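Local coordinates for DNA mismatch repair protein MUTS (Thermus aquaticus, PDB 1EWQ), which takes part in DNA mismatch repair, binding mismatched duplex DNA, probably as the step that recognises the error, and has a weak ATPase activity, at residues T120-S125 with L339-A344; E427-R432 with Y476-M481. All coordinates share one frame; numbering follows the deposited sequence.

Both contacts set a leucine methyl against an arginine guanidinium with no hydrogen bond between the segments, yet they share no element. The centre of contact 1 lies about 15 Å from the centre of the chain and joins a loop of the domain I range to the end of helix 332-340 in the domain III range. It is only partly buried, L341 and R343 being partly exposed. The centre of contact 2, about 61 Å from that of the chain, stays within the domain III range; despite its remoteness L478 and E429 are buried, with R428 partly exposed. In contact 1 the methyl lies over the guanidinium face; in contact 2 it meets the edge, beside an ion-pair network.

Contact 1 (T120-S125 with L339-A344); sequences TLLQES and LELGRA
L122 and R343 carry this contact, the leucine lying over the flat end of the arginine. CD1 of L122 stands 3.5 Å above the guanidinium plane, over its centre, and its closest approach is to R343 CZ at 3.6 Å. L122 CB adds a second touch, 3.8 Å from R343 NH1, and the two side chains cross at about a right angle. The arginine reaches this far because its chain is extended from CG to NE. Its NH2 is hydrogen-bonded to the backbone oxygen of Q232, at the end of helix 215-232, which helps to fix the plane on which the leucine rests.

The other methyl of L122, CD2, meets CD1 of L341 at 3.8 Å, a purely apolar touch that brings in the residue just before the helix-ending glycine. Q123 comes to the guanidinium edge, its amide plane turned 67° from that of the guanidinium: Q123 NE2 is 3.5 Å from R343 NH1, but both are donors, so this is proximity and no bond. The bend of the glutamine at chi2 (78°) folds its amide back, and OE1 accepts a weak bond from the backbone N of L122 at 3.4 Å.

In the 339-344 segment, G342 leaves the helix with phi 69°, and its N bonds to L339 O at 3.1 Å. L341 and R343 thus flank the turn and both point their side chains at the loop. This turn is a Schellman motif closing helix 332-340, here packed against the loop that follows strand 110-116 in the mixed sheet of MutS domain I.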
ATOM      1  N   THR C 120     -17.148  14.495   2.821  1.00 28.55           N
ATOM      2  CA  THR C 120     -18.334  14.963   3.537  1.00 28.32           C
ATOM      3  C   THR C 120     -18.547  14.210   4.847  1.00 28.35           C
ATOM      4  O   THR C 120     -19.646  14.199   5.395  1.00 28.55           O
ATOM      5  CB  THR C 120     -19.603  14.784   2.672  1.00 28.29           C
ATOM      6  OG1 THR C 120     -19.826  13.389   2.441  1.00 27.51           O
ATOM      7  CG2 THR C 120     -19.449  15.502   1.328  1.00 28.21           C
ATOM      8  N   LEU C 121     -17.492  13.591   5.355  1.00 28.36           N
ATOM      9  CA  LEU C 121     -17.585  12.816   6.586  1.00 28.39           C
ATOM     10  C   LEU C 121     -17.870  13.656   7.830  1.00 28.99           C
ATOM     11  O   LEU C 121     -17.303  14.737   8.025  1.00 28.91           O
ATOM     12  CB  LEU C 121     -16.292  12.018   6.788  1.00 27.59           C
ATOM     13  CG  LEU C 121     -15.939  11.067   5.637  1.00 27.11           C
ATOM     14  CD1 LEU C 121     -14.566  10.441   5.901  1.00 26.14           C
ATOM     15  CD2 LEU C 121     -17.041   9.997   5.477  1.00 25.82           C
ATOM     16  N   LEU C 122     -18.757  13.138   8.670  1.00 29.46           N
ATOM     17  CA  LEU C 122     -19.124  13.795   9.917  1.00 30.26           C
ATOM     18  C   LEU C 122     -18.785  12.930  11.126  1.00 30.60           C
ATOM     19  O   LEU C 122     -18.842  13.399  12.256  1.00 30.83           O
ATOM     20  CB  LEU C 122     -20.618  14.122   9.917  1.00 30.51           C
ATOM     21  CG  LEU C 122     -20.915  15.381   9.107  1.00 30.84           C
ATOM     22  CD1 LEU C 122     -22.331  15.350   8.573  1.00 30.95           C
ATOM     23  CD2 LEU C 122     -20.663  16.591   9.977  1.00 30.88           C
ATOM     24  N   GLN C 123     -18.439  11.667  10.888  1.00 31.07           N
ATOM     25  CA  GLN C 123     -18.098  10.763  11.978  1.00 31.72           C
ATOM     26  C   GLN C 123     -16.653  10.978  12.452  1.00 32.07           C
ATOM     27  O   GLN C 123     -15.709  10.903  11.665  1.00 32.06           O
ATOM     28  CB  GLN C 123     -18.288   9.304  11.547  1.00 32.07           C
ATOM     29  CG  GLN C 123     -19.724   8.905  11.158  1.00 32.42           C
ATOM     30  CD  GLN C 123     -20.137   9.372   9.764  1.00 32.72           C
ATOM     31  OE1 GLN C 123     -19.307   9.800   8.959  1.00 32.51           O
ATOM     32  NE2 GLN C 123     -21.430   9.273   9.471  1.00 33.14           N
ATOM     33  N   GLU C 124     -16.500  11.242  13.744  1.00 32.37           N
ATOM     34  CA  GLU C 124     -15.199  11.477  14.362  1.00 33.00           C
ATOM     35  C   GLU C 124     -14.148  10.414  14.026  1.00 32.76           C
ATOM     36  O   GLU C 124     -13.018  10.749  13.680  1.00 32.64           O
ATOM     37  CB  GLU C 124     -15.382  11.599  15.889  1.00 33.83           C
ATOM     38  CG  GLU C 124     -14.109  11.606  16.739  1.00 35.26           C
ATOM     39  CD  GLU C 124     -14.392  11.804  18.249  1.00 36.62           C
ATOM     40  OE1 GLU C 124     -15.421  11.290  18.761  1.00 37.25           O
ATOM     41  OE2 GLU C 124     -13.575  12.462  18.930  1.00 37.11           O
ATOM     42  N   SER C 125     -14.528   9.142  14.099  1.00 32.57           N
ATOM     43  CA  SER C 125     -13.601   8.037  13.825  1.00 32.38           C
ATOM     44  C   SER C 125     -13.186   7.852  12.367  1.00 32.22           C
ATOM     45  O   SER C 125     -12.291   7.054  12.080  1.00 31.93           O
ATOM     46  CB  SER C 125     -14.192   6.712  14.314  1.00 32.61           C
ATOM     47  OG  SER C 125     -15.112   6.183  13.371  1.00 32.94           O
ATOM     48  N   LEU C 339     -23.635  18.759  17.255  1.00 28.89           N
ATOM     49  CA  LEU C 339     -24.752  19.189  18.079  1.00 29.23           C
ATOM     50  C   LEU C 339     -25.793  19.884  17.205  1.00 29.65           C
ATOM     51  O   LEU C 339     -26.973  19.539  17.244  1.00 29.37           O
ATOM     52  CB  LEU C 339     -24.282  20.153  19.179  1.00 28.26           C
ATOM     53  CG  LEU C 339     -23.714  19.539  20.469  1.00 28.32           C
ATOM     54  CD1 LEU C 339     -23.037  20.603  21.313  1.00 27.70           C
ATOM     55  CD2 LEU C 339     -24.847  18.864  21.245  1.00 27.96           C
ATOM     56  N   GLU C 340     -25.343  20.859  16.414  1.00 30.29           N
ATOM     57  CA  GLU C 340     -26.239  21.623  15.547  1.00 31.09           C
ATOM     58  C   GLU C 340     -26.950  20.745  14.523  1.00 31.39           C
ATOM     59  O   GLU C 340     -28.087  21.027  14.152  1.00 31.67           O
ATOM     60  CB  GLU C 340     -25.471  22.735  14.805  1.00 31.27           C
ATOM     61  CG  GLU C 340     -24.807  23.766  15.710  1.00 32.03           C
ATOM     62  CD  GLU C 340     -23.784  24.627  14.980  1.00 32.20           C
ATOM     63  OE1 GLU C 340     -23.243  24.173  13.950  1.00 32.10           O
ATOM     64  OE2 GLU C 340     -23.501  25.750  15.449  1.00 32.94           O
ATOM     65  N   LEU C 341     -26.279  19.690  14.067  1.00 31.56           N
ATOM     66  CA  LEU C 341     -26.845  18.783  13.074  1.00 32.10           C
ATOM     67  C   LEU C 341     -27.675  17.645  13.668  1.00 32.31           C
ATOM     68  O   LEU C 341     -28.139  16.777  12.939  1.00 32.27           O
ATOM     69  CB  LEU C 341     -25.726  18.188  12.205  1.00 32.37           C
ATOM     70  CG  LEU C 341     -25.063  19.154  11.218  1.00 32.82           C
ATOM     71  CD1 LEU C 341     -23.867  18.501  10.535  1.00 32.56           C
ATOM     72  CD2 LEU C 341     -26.096  19.592  10.197  1.00 32.79           C
ATOM     73  N   GLY C 342     -27.847  17.641  14.987  1.00 32.46           N
ATOM     74  CA  GLY C 342     -28.625  16.594  15.626  1.00 32.66           C
ATOM     75  C   GLY C 342     -28.001  15.207  15.610  1.00 32.98           C
ATOM     76  O   GLY C 342     -28.719  14.201  15.638  1.00 32.95           O
ATOM     77  N   ARG C 343     -26.667  15.148  15.570  1.00 32.89           N
ATOM     78  CA  ARG C 343     -25.941  13.886  15.567  1.00 32.69           C
ATOM     79  C   ARG C 343     -25.142  13.619  16.841  1.00 32.51           C
ATOM     80  O   ARG C 343     -24.608  12.523  17.008  1.00 32.80           O
ATOM     81  CB  ARG C 343     -24.959  13.836  14.410  1.00 33.31           C
ATOM     82  CG  ARG C 343     -25.560  13.892  13.048  1.00 34.28           C
ATOM     83  CD  ARG C 343     -24.473  13.616  12.045  1.00 35.03           C
ATOM     84  NE  ARG C 343     -24.958  13.644  10.673  1.00 36.08           N
ATOM     85  CZ  ARG C 343     -24.533  12.801   9.741  1.00 36.57           C
ATOM     86  NH1 ARG C 343     -23.630  11.883  10.062  1.00 36.56           N
ATOM     87  NH2 ARG C 343     -25.001  12.879   8.499  1.00 37.02           N
ATOM     88  N   ALA C 344     -25.027  14.613  17.716  1.00 31.62           N
ATOM     89  CA  ALA C 344     -24.269  14.450  18.950  1.00 31.24           C
ATOM     90  C   ALA C 344     -24.668  13.190  19.724  1.00 31.25           C
ATOM     91  O   ALA C 344     -25.853  12.940  19.969  1.00 31.00           O
ATOM     92  CB  ALA C 344     -24.436  15.672  19.825  1.00 31.12           C
TER

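Contact 2 (E427-R432 with Y476-M481); sequences ERERER and YTLPEM
L478 presses one methyl, CD1, against the charged ends of R428 and E429. That methyl lies 3.6 Å from R428 NH2, at the edge of the guanidinium and near its plane, and 4.1 Å from E429 CD. This is the close-packed side: L450 and Y464 also touch L478, and Y464 OH hydrogen-bonds E429 OE1. The other carboxylate oxygen, OE2, accepts hydrogen bonds from R428 NE and R428 NH2, both at 3.1 Å and part of a salt bridge; NE meets its anti lone pair, while NH2 comes from above the carboxylate plane. A turn at chi3 (76°) swings the R428 guanidinium back to its neighbour.

L478 is the N-cap residue of helix 479-511, where strand 473-477 of the four-stranded antiparallel sheet runs into that helix, so the contact sets helix 406-433 against a strand-to-helix junction. With an alanine in place of E429, R428 and R432 would probably lose their shared counter-charge and Y464 its hydrogen-bond partner.

Toward solvent the contact is looser. Exposed R432 makes no close touch on 476-481; its NH1 salt-bridges E429 OE2 (3.3 Å) within its own helix. The exposed E480 keeps its OE2 5.4 Å from R428 NH1, opposite charges that do not meet.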
ATOM      1  N   GLU C 427     -35.505 -18.380  47.120  1.00 44.12           N
ATOM      2  CA  GLU C 427     -35.380 -18.738  48.524  1.00 44.36           C
ATOM      3  C   GLU C 427     -36.661 -19.355  49.085  1.00 44.06           C
ATOM      4  O   GLU C 427     -36.608 -20.283  49.887  1.00 43.74           O
ATOM      5  CB  GLU C 427     -34.979 -17.511  49.342  1.00 44.93           C
ATOM      6  CG  GLU C 427     -34.461 -17.873  50.712  1.00 46.26           C
ATOM      7  CD  GLU C 427     -33.427 -18.992  50.653  1.00 47.18           C
ATOM      8  OE1 GLU C 427     -32.322 -18.766  50.100  1.00 47.50           O
ATOM      9  OE2 GLU C 427     -33.727 -20.103  51.151  1.00 47.39           O
ATOM     10  N   ARG C 428     -37.810 -18.845  48.654  1.00 43.83           N
ATOM     11  CA  ARG C 428     -39.084 -19.382  49.108  1.00 43.91           C
ATOM     12  C   ARG C 428     -39.217 -20.838  48.651  1.00 43.93           C
ATOM     13  O   ARG C 428     -39.527 -21.729  49.451  1.00 43.94           O
ATOM     14  CB  ARG C 428     -40.250 -18.581  48.526  1.00 43.89           C
ATOM     15  CG  ARG C 428     -41.608 -19.012  49.073  1.00 44.28           C
ATOM     16  CD  ARG C 428     -42.767 -18.403  48.301  1.00 44.39           C
ATOM     17  NE  ARG C 428     -42.963 -19.060  47.011  1.00 44.76           N
ATOM     18  CZ  ARG C 428     -43.847 -18.669  46.097  1.00 45.04           C
ATOM     19  NH1 ARG C 428     -44.623 -17.616  46.330  1.00 45.23           N
ATOM     20  NH2 ARG C 428     -43.955 -19.330  44.947  1.00 45.01           N
ATOM     21  N   GLU C 429     -38.971 -21.074  47.365  1.00 43.53           N
ATOM     22  CA  GLU C 429     -39.089 -22.411  46.806  1.00 43.44           C
ATOM     23  C   GLU C 429     -38.075 -23.436  47.319  1.00 43.64           C
ATOM     24  O   GLU C 429     -38.397 -24.621  47.400  1.00 43.31           O
ATOM     25  CB  GLU C 429     -39.056 -22.344  45.280  1.00 43.08           C
ATOM     26  CG  GLU C 429     -40.330 -21.758  44.692  1.00 42.85           C
ATOM     27  CD  GLU C 429     -41.577 -22.479  45.179  1.00 42.71           C
ATOM     28  OE1 GLU C 429     -41.745 -23.675  44.867  1.00 42.36           O
ATOM     29  OE2 GLU C 429     -42.392 -21.849  45.880  1.00 43.03           O
ATOM     30  N   ARG C 430     -36.866 -22.995  47.665  1.00 43.83           N
ATOM     31  CA  ARG C 430     -35.862 -23.914  48.192  1.00 44.37           C
ATOM     32  C   ARG C 430     -36.369 -24.526  49.490  1.00 44.76           C
ATOM     33  O   ARG C 430     -36.188 -25.722  49.737  1.00 44.59           O
ATOM     34  CB  ARG C 430     -34.538 -23.198  48.474  1.00 44.56           C
ATOM     35  CG  ARG C 430     -33.725 -22.842  47.239  1.00 45.15           C
ATOM     36  CD  ARG C 430     -32.337 -22.325  47.615  1.00 45.37           C
ATOM     37  NE  ARG C 430     -31.553 -21.967  46.436  1.00 45.69           N
ATOM     38  CZ  ARG C 430     -30.299 -21.522  46.466  1.00 45.78           C
ATOM     39  NH1 ARG C 430     -29.663 -21.373  47.622  1.00 45.72           N
ATOM     40  NH2 ARG C 430     -29.678 -21.218  45.332  1.00 46.03           N
ATOM     41  N   GLU C 431     -37.009 -23.702  50.318  1.00 45.20           N
ATOM     42  CA  GLU C 431     -37.530 -24.171  51.595  1.00 45.67           C
ATOM     43  C   GLU C 431     -38.819 -24.980  51.425  1.00 45.42           C
ATOM     44  O   GLU C 431     -38.991 -26.022  52.056  1.00 45.51           O
ATOM     45  CB  GLU C 431     -37.757 -22.985  52.544  1.00 46.64           C
ATOM     46  CG  GLU C 431     -38.033 -23.395  53.997  1.00 48.12           C
ATOM     47  CD  GLU C 431     -36.918 -24.238  54.600  1.00 49.04           C
ATOM     48  OE1 GLU C 431     -36.516 -25.243  53.972  1.00 49.93           O
ATOM     49  OE2 GLU C 431     -36.446 -23.902  55.710  1.00 49.94           O
ATOM     50  N   ARG C 432     -39.724 -24.508  50.577  1.00 45.15           N
ATOM     51  CA  ARG C 432     -40.968 -25.240  50.337  1.00 44.90           C
ATOM     52  C   ARG C 432     -40.673 -26.658  49.827  1.00 44.09           C
ATOM     53  O   ARG C 432     -41.140 -27.649  50.393  1.00 44.05           O
ATOM     54  CB  ARG C 432     -41.827 -24.531  49.287  1.00 45.45           C
ATOM     55  CG  ARG C 432     -42.505 -23.245  49.725  1.00 46.34           C
ATOM     56  CD  ARG C 432     -43.352 -22.722  48.569  1.00 47.20           C
ATOM     57  NE  ARG C 432     -44.266 -21.655  48.969  1.00 48.56           N
ATOM     58  CZ  ARG C 432     -45.263 -21.200  48.208  1.00 49.22           C
ATOM     59  NH1 ARG C 432     -45.468 -21.721  46.999  1.00 49.35           N
ATOM     60  NH2 ARG C 432     -46.070 -20.240  48.661  1.00 49.40           N
ATOM     61  N   TYR C 476     -38.777 -25.055  35.113  1.00 34.37           N
ATOM     62  CA  TYR C 476     -40.223 -24.946  35.182  1.00 35.22           C
ATOM     63  C   TYR C 476     -40.691 -23.519  35.380  1.00 36.22           C
ATOM     64  O   TYR C 476     -39.900 -22.577  35.439  1.00 35.88           O
ATOM     65  CB  TYR C 476     -40.772 -25.785  36.338  1.00 34.69           C
ATOM     66  CG  TYR C 476     -40.171 -27.167  36.464  1.00 34.19           C
ATOM     67  CD1 TYR C 476     -38.906 -27.345  37.025  1.00 33.96           C
ATOM     68  CD2 TYR C 476     -40.876 -28.297  36.045  1.00 33.64           C
ATOM     69  CE1 TYR C 476     -38.354 -28.610  37.170  1.00 33.83           C
ATOM     70  CE2 TYR C 476     -40.335 -29.575  36.186  1.00 33.58           C
ATOM     71  CZ  TYR C 476     -39.072 -29.722  36.750  1.00 33.85           C
ATOM     72  OH  TYR C 476     -38.518 -30.972  36.894  1.00 33.57           O
ATOM     73  N   THR C 477     -42.003 -23.386  35.511  1.00 37.37           N
ATOM     74  CA  THR C 477     -42.625 -22.095  35.698  1.00 38.87           C
ATOM     75  C   THR C 477     -43.791 -22.195  36.664  1.00 39.71           C
ATOM     76  O   THR C 477     -44.438 -23.237  36.771  1.00 40.02           O
ATOM     77  CB  THR C 477     -43.131 -21.550  34.343  1.00 38.85           C
ATOM     78  OG1 THR C 477     -42.049 -20.916  33.654  1.00 39.22           O
ATOM     79  CG2 THR C 477     -44.261 -20.578  34.533  1.00 39.23           C
ATOM     80  N   LEU C 478     -44.027 -21.111  37.387  1.00 40.74           N
ATOM     81  CA  LEU C 478     -45.147 -21.020  38.305  1.00 41.87           C
ATOM     82  C   LEU C 478     -45.965 -19.854  37.752  1.00 42.78           C
ATOM     83  O   LEU C 478     -45.417 -18.949  37.121  1.00 42.56           O
ATOM     84  CB  LEU C 478     -44.678 -20.708  39.735  1.00 41.81           C
ATOM     85  CG  LEU C 478     -44.015 -21.818  40.561  1.00 42.07           C
ATOM     86  CD1 LEU C 478     -43.794 -21.317  41.978  1.00 42.00           C
ATOM     87  CD2 LEU C 478     -44.898 -23.058  40.597  1.00 42.13           C
ATOM     88  N   PRO C 479     -47.289 -19.875  37.958  1.00 43.72           N
ATOM     89  CA  PRO C 479     -48.192 -18.820  37.481  1.00 44.60           C
ATOM     90  C   PRO C 479     -47.816 -17.398  37.936  1.00 45.48           C
ATOM     91  O   PRO C 479     -47.915 -16.439  37.163  1.00 45.43           O
ATOM     92  CB  PRO C 479     -49.547 -19.266  38.027  1.00 44.64           C
ATOM     93  CG  PRO C 479     -49.437 -20.770  37.975  1.00 44.29           C
ATOM     94  CD  PRO C 479     -48.050 -20.996  38.542  1.00 44.03           C
ATOM     95  N   GLU C 480     -47.392 -17.271  39.190  1.00 46.44           N
ATOM     96  CA  GLU C 480     -47.005 -15.979  39.758  1.00 47.58           C
ATOM     97  C   GLU C 480     -45.860 -15.320  38.992  1.00 47.83           C
ATOM     98  O   GLU C 480     -45.792 -14.096  38.883  1.00 48.00           O
ATOM     99  CB  GLU C 480     -46.580 -16.165  41.220  1.00 48.49           C
ATOM    100  CG  GLU C 480     -47.548 -15.612  42.260  1.00 49.84           C
ATOM    101  CD  GLU C 480     -47.471 -14.097  42.405  1.00 50.68           C
ATOM    102  OE1 GLU C 480     -47.899 -13.375  41.474  1.00 51.18           O
ATOM    103  OE2 GLU C 480     -46.973 -13.629  43.457  1.00 50.99           O
HETATM  104  N   MSE C 481     -44.959 -16.147  38.469  1.00 48.10           N
HETATM  105  CA  MSE C 481     -43.791 -15.678  37.732  1.00 48.17           C
HETATM  106  C   MSE C 481     -44.105 -15.051  36.389  1.00 48.67           C
HETATM  107  O   MSE C 481     -43.545 -14.019  36.032  1.00 48.66           O
HETATM  108  CB  MSE C 481     -42.832 -16.836  37.507  1.00 47.64           C
HETATM  109  CG  MSE C 481     -42.269 -17.421  38.769  1.00 46.70           C
HETATM  110 SE   MSE C 481     -41.252 -18.969  38.317  1.00 46.53          SE
HETATM  111  CE  MSE C 481     -39.812 -18.121  37.348  1.00 44.93           C
TER